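Local coordinates for protein 3-oxoadipate enol-lactonase (Burkholderia xenovorans, PDB 2XUA) that probably hydrolyses the enol-lactone of 3-oxoadipate in the bacterial breakdown of catechol, using an alpha/beta hydrolase fold, at residues 46-51 with 257-262; 54-59 with 87-92. All coordinates share one frame; numbering follows the deposited sequence.

How the interactions relate
The layered build of an alpha/beta hydrolase is sampled here at two places whose centres lie about 17 Å apart. Interaction 1 joins two helices that lie side by side on one face of the central sheet, while interaction 2 packs the turn that follows helix 75-88 against the other face. Helix 43-52 packs back on strand 54-58, the next element in the chain, through Val46 CG2 to Arg57 CZ (3.5 Å) and Leu49 CB to Val55 CG2 (3.8 Å); neighbouring Leu56 serves interaction 2. Neither contact contributes a residue to the laevulinic acid pocket, but strand 28-32, which lies against both, runs on toward Ser34 and Leu35 of that pocket.

Interaction 1: 46-51 with 257-262; sequences VAALSK and TVVDFL
Val259 meets Ala48 and Leu49 where helix 251-263 lies beside helix 43-52, two helices that share one face of the alpha/beta hydrolase sheet although some two hundred residues separate them in sequence. One methyl does the touching on the C-terminal side: Val259 CG2 is 3.9 Å from Leu49 CD2 and 4.2 Å from Ala48 CB. With CG1 anti to the backbone N (chi1 174°), Val259 turns CG2 to these two partners. Ala48 directs its methyl at the other helix, whereas Leu49 starts across the line of approach and reaches Val259 with a delta carbon; the two side chains run alongside each other, pointing opposite ways. The CA atoms of Leu49 and Val259 are 6.8 Å apart, a close approach to which the small Ala48 beside them probably contributes. No hydrogen bond crosses between the segments, and only 144 Å² is buried.

The next shell is the sheet. Leu49 rests on Ile29, Leu31 and Val55, and Leu262 also packs on Ile29, while Val258 lies against Ile212; both helices thus rest on the same layer as well as on each other.

Behind the contact, helix 43-52 is kinked, and Lys51 N makes only a weak bond to Ala48 O. The turn beside the kink is gripped twice at one acceptor: Val46 O receives Ser50 N, and it also receives Ser50 OG at 2.8 Å, with the hydroxyl oxygen standing 45° out of the carbonyl plane.

Interaction 2: 54-59 with 87-92; sequences RVLRYD and DTLKIA
Leu56, in the middle of strand 54-58, faces Leu89 with 9.6 Å between their CA atoms, a spacing bridged wholly by side chains. The strand is held in the sheet by backbone bonds from Leu56 to Ile29 and Leu31. Opposite it, helix 75-88 gives way to a Schellman motif: Lys90 takes a positive phi of 60°, and Lys90 N returns to Asp87 O at 3.0 Å. Leu89 O and Ile91 O accept from Arg22 and Arg116. With the chain turned here, Leu89 and Ile91, on either side of Lys90, both point toward the strand.

Leu56 has its CG anti to the backbone N (chi1 177°) and presents both methyls to the turn. Leu89 CD1 lies against the two of them, tip to tip, 3.7 Å from Leu56 CD1 and 3.8 Å from Leu56 CD2. Ile91 CD1 meets Leu56 CD2 at 3.7 Å, where the two side chains cross at a slant. Tyr16 touches both leucines, and Leu85 and Trp28 extend the apolar surround.

The contact between the strand and the turn after the helix is made of buried methyl groups. It therefore depends on fit of shape and exclusion of water rather than on directed bonds.

Interaction 1: 46-51 with 257-262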
ATOM      1  N   VAL B  46       2.788   8.929  -9.709  1.00 11.65           N
ATOM      2  CA  VAL B  46       1.387   9.063 -10.202  1.00 13.13           C
ATOM      3  C   VAL B  46       0.961  10.511 -10.505  1.00 13.60           C
ATOM      4  O   VAL B  46       0.402  10.828 -11.568  1.00 12.92           O
ATOM      5  CB  VAL B  46       0.418   8.370  -9.227  1.00 12.23           C
ATOM      6  CG1 VAL B  46      -1.062   8.728  -9.584  1.00 14.86           C
ATOM      7  CG2 VAL B  46       0.690   6.799  -9.258  1.00 14.02           C
ATOM      8  N   ALA B  47       1.312  11.391  -9.593  1.00 15.75           N
ATOM      9  CA  ALA B  47       0.971  12.825  -9.704  1.00 16.27           C
ATOM     10  C   ALA B  47       1.534  13.453 -10.982  1.00 15.98           C
ATOM     11  O   ALA B  47       0.792  14.038 -11.758  1.00 15.76           O
ATOM     12  CB  ALA B  47       1.438  13.601  -8.454  1.00 16.85           C
ATOM     13  N   ALA B  48       2.837  13.323 -11.225  1.00 15.56           N
ATOM     14  CA  ALA B  48       3.443  13.881 -12.394  1.00 15.28           C
ATOM     15  C   ALA B  48       2.958  13.213 -13.682  1.00 14.58           C
ATOM     16  O   ALA B  48       2.827  13.878 -14.698  1.00 16.34           O
ATOM     17  CB  ALA B  48       5.005  13.847 -12.311  1.00 16.43           C
ATOM     18  N   LEU B  49       2.677  11.916 -13.660  1.00 14.10           N
ATOM     19  CA  LEU B  49       2.264  11.262 -14.885  1.00 12.80           C
ATOM     20  C   LEU B  49       0.815  11.582 -15.246  1.00 13.10           C
ATOM     21  O   LEU B  49       0.494  11.729 -16.402  1.00 13.91           O
ATOM     22  CB  LEU B  49       2.433   9.755 -14.768  1.00 11.60           C
ATOM     23  CG  LEU B  49       3.865   9.202 -14.841  1.00 10.79           C
ATOM     24  CD1 LEU B  49       3.698   7.723 -14.445  1.00 10.99           C
ATOM     25  CD2 LEU B  49       4.517   9.298 -16.258  1.00 12.13           C
ATOM     26  N   SER B  50      -0.033  11.712 -14.226  1.00 13.75           N
ATOM     27  CA  SER B  50      -1.437  12.151 -14.345  1.00 15.62           C
ATOM     28  C   SER B  50      -1.615  13.472 -14.970  1.00 17.19           C
ATOM     29  O   SER B  50      -2.727  13.787 -15.345  1.00 17.46           O
ATOM     30  CB  SER B  50      -2.065  12.369 -12.919  1.00 15.88           C
ATOM     31  OG  SER B  50      -2.270  11.096 -12.389  1.00 16.80           O
ATOM     32  N   LYS B  51      -0.576  14.307 -14.953  1.00 18.96           N
ATOM     33  CA  LYS B  51      -0.672  15.620 -15.555  1.00 21.55           C
ATOM     34  C   LYS B  51      -0.648  15.493 -17.069  1.00 21.98           C
ATOM     35  O   LYS B  51      -1.321  16.241 -17.768  1.00 22.98           O
ATOM     36  CB  LYS B  51       0.428  16.514 -15.081  1.00 22.65           C
ATOM     37  CG  LYS B  51       0.300  16.777 -13.590  1.00 27.84           C
ATOM     38  CD  LYS B  51       0.743  18.155 -13.210  1.00 35.45           C
ATOM     39  CE  LYS B  51       2.246  18.359 -13.346  1.00 38.92           C
ATOM     40  NZ  LYS B  51       2.665  19.462 -12.428  1.00 41.33           N
ATOM     41  N   THR B 257      12.889  12.084 -15.522  1.00 17.36           N
ATOM     42  CA  THR B 257      13.444  11.422 -16.679  1.00 17.80           C
ATOM     43  C   THR B 257      12.354  10.779 -17.539  1.00 17.25           C
ATOM     44  O   THR B 257      12.347  10.948 -18.752  1.00 17.07           O
ATOM     45  CB  THR B 257      14.469  10.344 -16.261  1.00 17.26           C
ATOM     46  OG1 THR B 257      15.459  10.952 -15.396  1.00 17.56           O
ATOM     47  CG2 THR B 257      15.142   9.783 -17.485  1.00 19.18           C
ATOM     48  N   VAL B 258      11.468  10.025 -16.897  1.00 15.64           N
ATOM     49  CA  VAL B 258      10.410   9.316 -17.574  1.00 16.42           C
ATOM     50  C   VAL B 258       9.431  10.341 -18.182  1.00 17.22           C
ATOM     51  O   VAL B 258       9.061  10.180 -19.331  1.00 17.74           O
ATOM     52  CB  VAL B 258       9.734   8.297 -16.660  1.00 17.64           C
ATOM     53  CG1 VAL B 258       8.631   7.605 -17.369  1.00 15.76           C
ATOM     54  CG2 VAL B 258      10.780   7.177 -16.327  1.00 15.26           C
ATOM     55  N   VAL B 259       9.113  11.420 -17.459  1.00 17.75           N
ATOM     56  CA  VAL B 259       8.153  12.398 -18.001  1.00 19.34           C
ATOM     57  C   VAL B 259       8.735  13.117 -19.241  1.00 19.88           C
ATOM     58  O   VAL B 259       8.049  13.222 -20.264  1.00 20.28           O
ATOM     59  CB  VAL B 259       7.547  13.304 -16.943  1.00 18.99           C
ATOM     60  CG1 VAL B 259       6.623  14.447 -17.583  1.00 19.90           C
ATOM     61  CG2 VAL B 259       6.695  12.466 -15.944  1.00 20.44           C
ATOM     62  N   ASP B 260       9.998  13.576 -19.180  1.00 21.24           N
ATOM     63  CA  ASP B 260      10.564  14.354 -20.280  1.00 22.08           C
ATOM     64  C   ASP B 260      10.686  13.461 -21.507  1.00 21.41           C
ATOM     65  O   ASP B 260      10.355  13.883 -22.627  1.00 22.49           O
ATOM     66  CB  ASP B 260      11.932  14.973 -19.920  1.00 22.36           C
ATOM     67  CG  ASP B 260      11.863  15.980 -18.765  1.00 25.53           C
ATOM     68  OD1 ASP B 260      10.785  16.476 -18.338  1.00 25.30           O
ATOM     69  OD2 ASP B 260      12.949  16.272 -18.251  1.00 30.48           O
ATOM     70  N   PHE B 261      11.104  12.207 -21.302  1.00 20.76           N
ATOM     71  CA  PHE B 261      11.224  11.239 -22.397  1.00 19.32           C
ATOM     72  C   PHE B 261       9.870  10.952 -23.038  1.00 19.49           C
ATOM     73  O   PHE B 261       9.762  10.881 -24.252  1.00 17.39           O
ATOM     74  CB  PHE B 261      11.894   9.900 -21.967  1.00 19.86           C
ATOM     75  CG  PHE B 261      11.775   8.812 -22.981  1.00 20.42           C
ATOM     76  CD1 PHE B 261      12.526   8.841 -24.169  1.00 24.11           C
ATOM     77  CD2 PHE B 261      10.871   7.773 -22.801  1.00 20.34           C
ATOM     78  CE1 PHE B 261      12.374   7.816 -25.149  1.00 21.17           C
ATOM     79  CE2 PHE B 261      10.712   6.760 -23.788  1.00 24.64           C
ATOM     80  CZ  PHE B 261      11.473   6.790 -24.946  1.00 20.35           C
ATOM     81  N   LEU B 262       8.832  10.767 -22.241  1.00 19.98           N
ATOM     82  CA  LEU B 262       7.558  10.320 -22.828  1.00 22.17           C
ATOM     83  C   LEU B 262       6.763  11.467 -23.462  1.00 24.45           C
ATOM     84  O   LEU B 262       5.848  11.220 -24.277  1.00 25.11           O
ATOM     85  CB  LEU B 262       6.693   9.551 -21.834  1.00 21.25           C
ATOM     86  CG  LEU B 262       7.224   8.188 -21.376  1.00 20.46           C
ATOM     87  CD1 LEU B 262       6.293   7.655 -20.263  1.00 16.92           C
ATOM     88  CD2 LEU B 262       7.369   7.188 -22.504  1.00 18.80           C
TER

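Interaction 2: 54-59 with 87-92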
ATOM      1  N   ARG B  54      -3.263   9.498 -19.089  1.00 12.68           N
ATOM      2  CA  ARG B  54      -4.127   8.619 -18.317  1.00 13.32           C
ATOM      3  C   ARG B  54      -3.254   7.412 -17.891  1.00 13.62           C
ATOM      4  O   ARG B  54      -2.523   6.852 -18.714  1.00 13.37           O
ATOM      5  CB  ARG B  54      -5.365   8.152 -19.118  1.00 14.13           C
ATOM      6  CG  ARG B  54      -6.322   9.330 -19.371  1.00 13.16           C
ATOM      7  CD  ARG B  54      -7.418   8.948 -20.344  1.00 16.30           C
ATOM      8  NE  ARG B  54      -6.898   8.793 -21.706  1.00 13.62           N
ATOM      9  CZ  ARG B  54      -7.548   8.122 -22.644  1.00 16.77           C
ATOM     10  NH1 ARG B  54      -8.730   7.528 -22.333  1.00 15.57           N
ATOM     11  NH2 ARG B  54      -7.008   8.024 -23.860  1.00 16.06           N
ATOM     12  N   VAL B  55      -3.275   7.129 -16.576  1.00 13.53           N
ATOM     13  CA  VAL B  55      -2.422   6.133 -15.953  1.00 13.04           C
ATOM     14  C   VAL B  55      -3.109   4.862 -15.587  1.00 12.49           C
ATOM     15  O   VAL B  55      -4.112   4.843 -14.852  1.00 15.00           O
ATOM     16  CB  VAL B  55      -1.714   6.693 -14.700  1.00 13.15           C
ATOM     17  CG1 VAL B  55      -0.680   5.635 -14.218  1.00 13.15           C
ATOM     18  CG2 VAL B  55      -0.983   8.040 -15.059  1.00 13.64           C
ATOM     19  N   LEU B  56      -2.577   3.755 -16.081  1.00 12.81           N
ATOM     20  CA  LEU B  56      -3.000   2.460 -15.648  1.00 12.04           C
ATOM     21  C   LEU B  56      -1.911   1.733 -14.884  1.00 12.46           C
ATOM     22  O   LEU B  56      -0.775   1.551 -15.413  1.00 13.69           O
ATOM     23  CB  LEU B  56      -3.379   1.623 -16.892  1.00 12.81           C
ATOM     24  CG  LEU B  56      -3.785   0.184 -16.689  1.00 12.78           C
ATOM     25  CD1 LEU B  56      -5.027   0.132 -15.724  1.00 13.17           C
ATOM     26  CD2 LEU B  56      -4.117  -0.505 -18.061  1.00 13.30           C
ATOM     27  N   ARG B  57      -2.250   1.309 -13.668  1.00 12.27           N
ATOM     28  CA  ARG B  57      -1.391   0.412 -12.877  1.00 12.39           C
ATOM     29  C   ARG B  57      -2.137  -0.876 -12.621  1.00 10.24           C
ATOM     30  O   ARG B  57      -3.395  -0.891 -12.627  1.00 11.65           O
ATOM     31  CB  ARG B  57      -1.083   1.049 -11.517  1.00 10.94           C
ATOM     32  CG  ARG B  57      -0.103   2.195 -11.636  1.00 12.58           C
ATOM     33  CD  ARG B  57       0.089   2.767 -10.198  1.00 11.71           C
ATOM     34  NE  ARG B  57      -1.041   3.632  -9.854  1.00 13.95           N
ATOM     35  CZ  ARG B  57      -1.390   4.005  -8.596  1.00 16.41           C
ATOM     36  NH1 ARG B  57      -0.756   3.540  -7.544  1.00 11.47           N
ATOM     37  NH2 ARG B  57      -2.379   4.872  -8.382  1.00 12.30           N
ATOM     38  N   TYR B  58      -1.408  -1.953 -12.323  1.00 10.89           N
ATOM     39  CA  TYR B  58      -2.073  -3.197 -12.054  1.00 11.98           C
ATOM     40  C   TYR B  58      -1.158  -4.062 -11.190  1.00 13.29           C
ATOM     41  O   TYR B  58       0.047  -3.824 -11.113  1.00 13.42           O
ATOM     42  CB  TYR B  58      -2.464  -3.896 -13.398  1.00 11.75           C
ATOM     43  CG  TYR B  58      -1.288  -4.456 -14.146  1.00 13.55           C
ATOM     44  CD1 TYR B  58      -0.996  -5.835 -14.116  1.00 13.94           C
ATOM     45  CD2 TYR B  58      -0.483  -3.638 -14.920  1.00  9.96           C
ATOM     46  CE1 TYR B  58       0.144  -6.355 -14.796  1.00 12.46           C
ATOM     47  CE2 TYR B  58       0.638  -4.140 -15.602  1.00 11.83           C
ATOM     48  CZ  TYR B  58       0.945  -5.490 -15.506  1.00 13.41           C
ATOM     49  OH  TYR B  58       2.026  -5.971 -16.183  1.00 17.08           O
ATOM     50  N   ASP B  59      -1.755  -5.022 -10.509  1.00 13.18           N
ATOM     51  CA  ASP B  59      -0.995  -6.038  -9.789  1.00 13.72           C
ATOM     52  C   ASP B  59      -0.744  -7.191 -10.748  1.00 14.92           C
ATOM     53  O   ASP B  59      -1.680  -7.859 -11.229  1.00 13.18           O
ATOM     54  CB  ASP B  59      -1.740  -6.486  -8.536  1.00 11.07           C
ATOM     55  CG  ASP B  59      -1.663  -5.436  -7.412  1.00 13.62           C
ATOM     56  OD1 ASP B  59      -0.874  -4.515  -7.539  1.00 13.64           O
ATOM     57  OD2 ASP B  59      -2.365  -5.512  -6.389  1.00 14.32           O
ATOM     58  N   ASP B  87      -7.155  -4.283 -23.505  1.00 21.76           N
ATOM     59  CA  ASP B  87      -8.330  -4.624 -24.310  1.00 22.94           C
ATOM     60  C   ASP B  87      -9.633  -4.409 -23.548  1.00 22.09           C
ATOM     61  O   ASP B  87     -10.592  -3.800 -24.075  1.00 23.39           O
ATOM     62  CB  ASP B  87      -8.232  -6.091 -24.760  1.00 22.94           C
ATOM     63  CG  ASP B  87      -7.233  -6.294 -25.896  1.00 25.21           C
ATOM     64  OD1 ASP B  87      -6.702  -5.314 -26.472  1.00 27.80           O
ATOM     65  OD2 ASP B  87      -6.975  -7.464 -26.217  1.00 27.53           O
ATOM     66  N   THR B  88      -9.664  -4.897 -22.315  1.00 23.20           N
ATOM     67  CA  THR B  88     -10.800  -4.738 -21.372  1.00 22.12           C
ATOM     68  C   THR B  88     -11.161  -3.278 -21.179  1.00 21.39           C
ATOM     69  O   THR B  88     -12.341  -2.948 -21.102  1.00 18.28           O
ATOM     70  CB  THR B  88     -10.525  -5.338 -19.948  1.00 23.25           C
ATOM     71  OG1 THR B  88     -10.419  -6.765 -20.034  1.00 27.97           O
ATOM     72  CG2 THR B  88     -11.666  -5.041 -18.998  1.00 23.80           C
ATOM     73  N   LEU B  89     -10.140  -2.426 -21.051  1.00 20.49           N
ATOM     74  CA  LEU B  89     -10.345  -0.958 -20.879  1.00 21.15           C
ATOM     75  C   LEU B  89     -10.510  -0.167 -22.185  1.00 20.30           C
ATOM     76  O   LEU B  89     -10.668   1.034 -22.180  1.00 19.56           O
ATOM     77  CB  LEU B  89      -9.249  -0.381 -19.965  1.00 19.69           C
ATOM     78  CG  LEU B  89      -9.151  -1.048 -18.599  1.00 17.27           C
ATOM     79  CD1 LEU B  89      -7.906  -0.541 -17.871  1.00 18.69           C
ATOM     80  CD2 LEU B  89     -10.396  -0.787 -17.710  1.00 20.72           C
ATOM     81  N   LYS B  90     -10.557  -0.898 -23.313  1.00 21.65           N
ATOM     82  CA  LYS B  90     -10.610  -0.314 -24.666  1.00 22.42           C
ATOM     83  C   LYS B  90      -9.387   0.557 -24.975  1.00 20.93           C
ATOM     84  O   LYS B  90      -9.435   1.492 -25.797  1.00 22.09           O
ATOM     85  CB  LYS B  90     -11.972   0.385 -24.960  1.00 22.40           C
ATOM     86  CG  LYS B  90     -13.184  -0.574 -24.833  1.00 27.57           C
ATOM     87  CD  LYS B  90     -14.517   0.217 -24.608  1.00 33.29           C
ATOM     88  CE  LYS B  90     -15.166   0.018 -23.175  1.00 37.86           C
ATOM     89  NZ  LYS B  90     -15.048   1.129 -22.082  1.00 35.83           N
ATOM     90  N   ILE B  91      -8.284   0.283 -24.289  1.00 19.75           N
ATOM     91  CA  ILE B  91      -7.060   1.062 -24.527  1.00 18.83           C
ATOM     92  C   ILE B  91      -6.395   0.541 -25.821  1.00 19.85           C
ATOM     93  O   ILE B  91      -6.024  -0.629 -25.863  1.00 19.96           O
ATOM     94  CB  ILE B  91      -6.061   0.898 -23.400  1.00 17.04           C
ATOM     95  CG1 ILE B  91      -6.576   1.560 -22.123  1.00 19.19           C
ATOM     96  CG2 ILE B  91      -4.704   1.460 -23.816  1.00 15.87           C
ATOM     97  CD1 ILE B  91      -5.738   1.226 -20.922  1.00 19.98           C
ATOM     98  N   ALA B  92      -6.228   1.387 -26.828  1.00 20.19           N
ATOM     99  CA  ALA B  92      -5.720   0.866 -28.081  1.00 21.84           C
ATOM    100  C   ALA B  92      -4.194   0.908 -28.190  1.00 21.38           C
ATOM    101  O   ALA B  92      -3.620   0.076 -28.880  1.00 22.93           O
ATOM    102  CB  ALA B  92      -6.353   1.564 -29.293  1.00 20.76           C
TER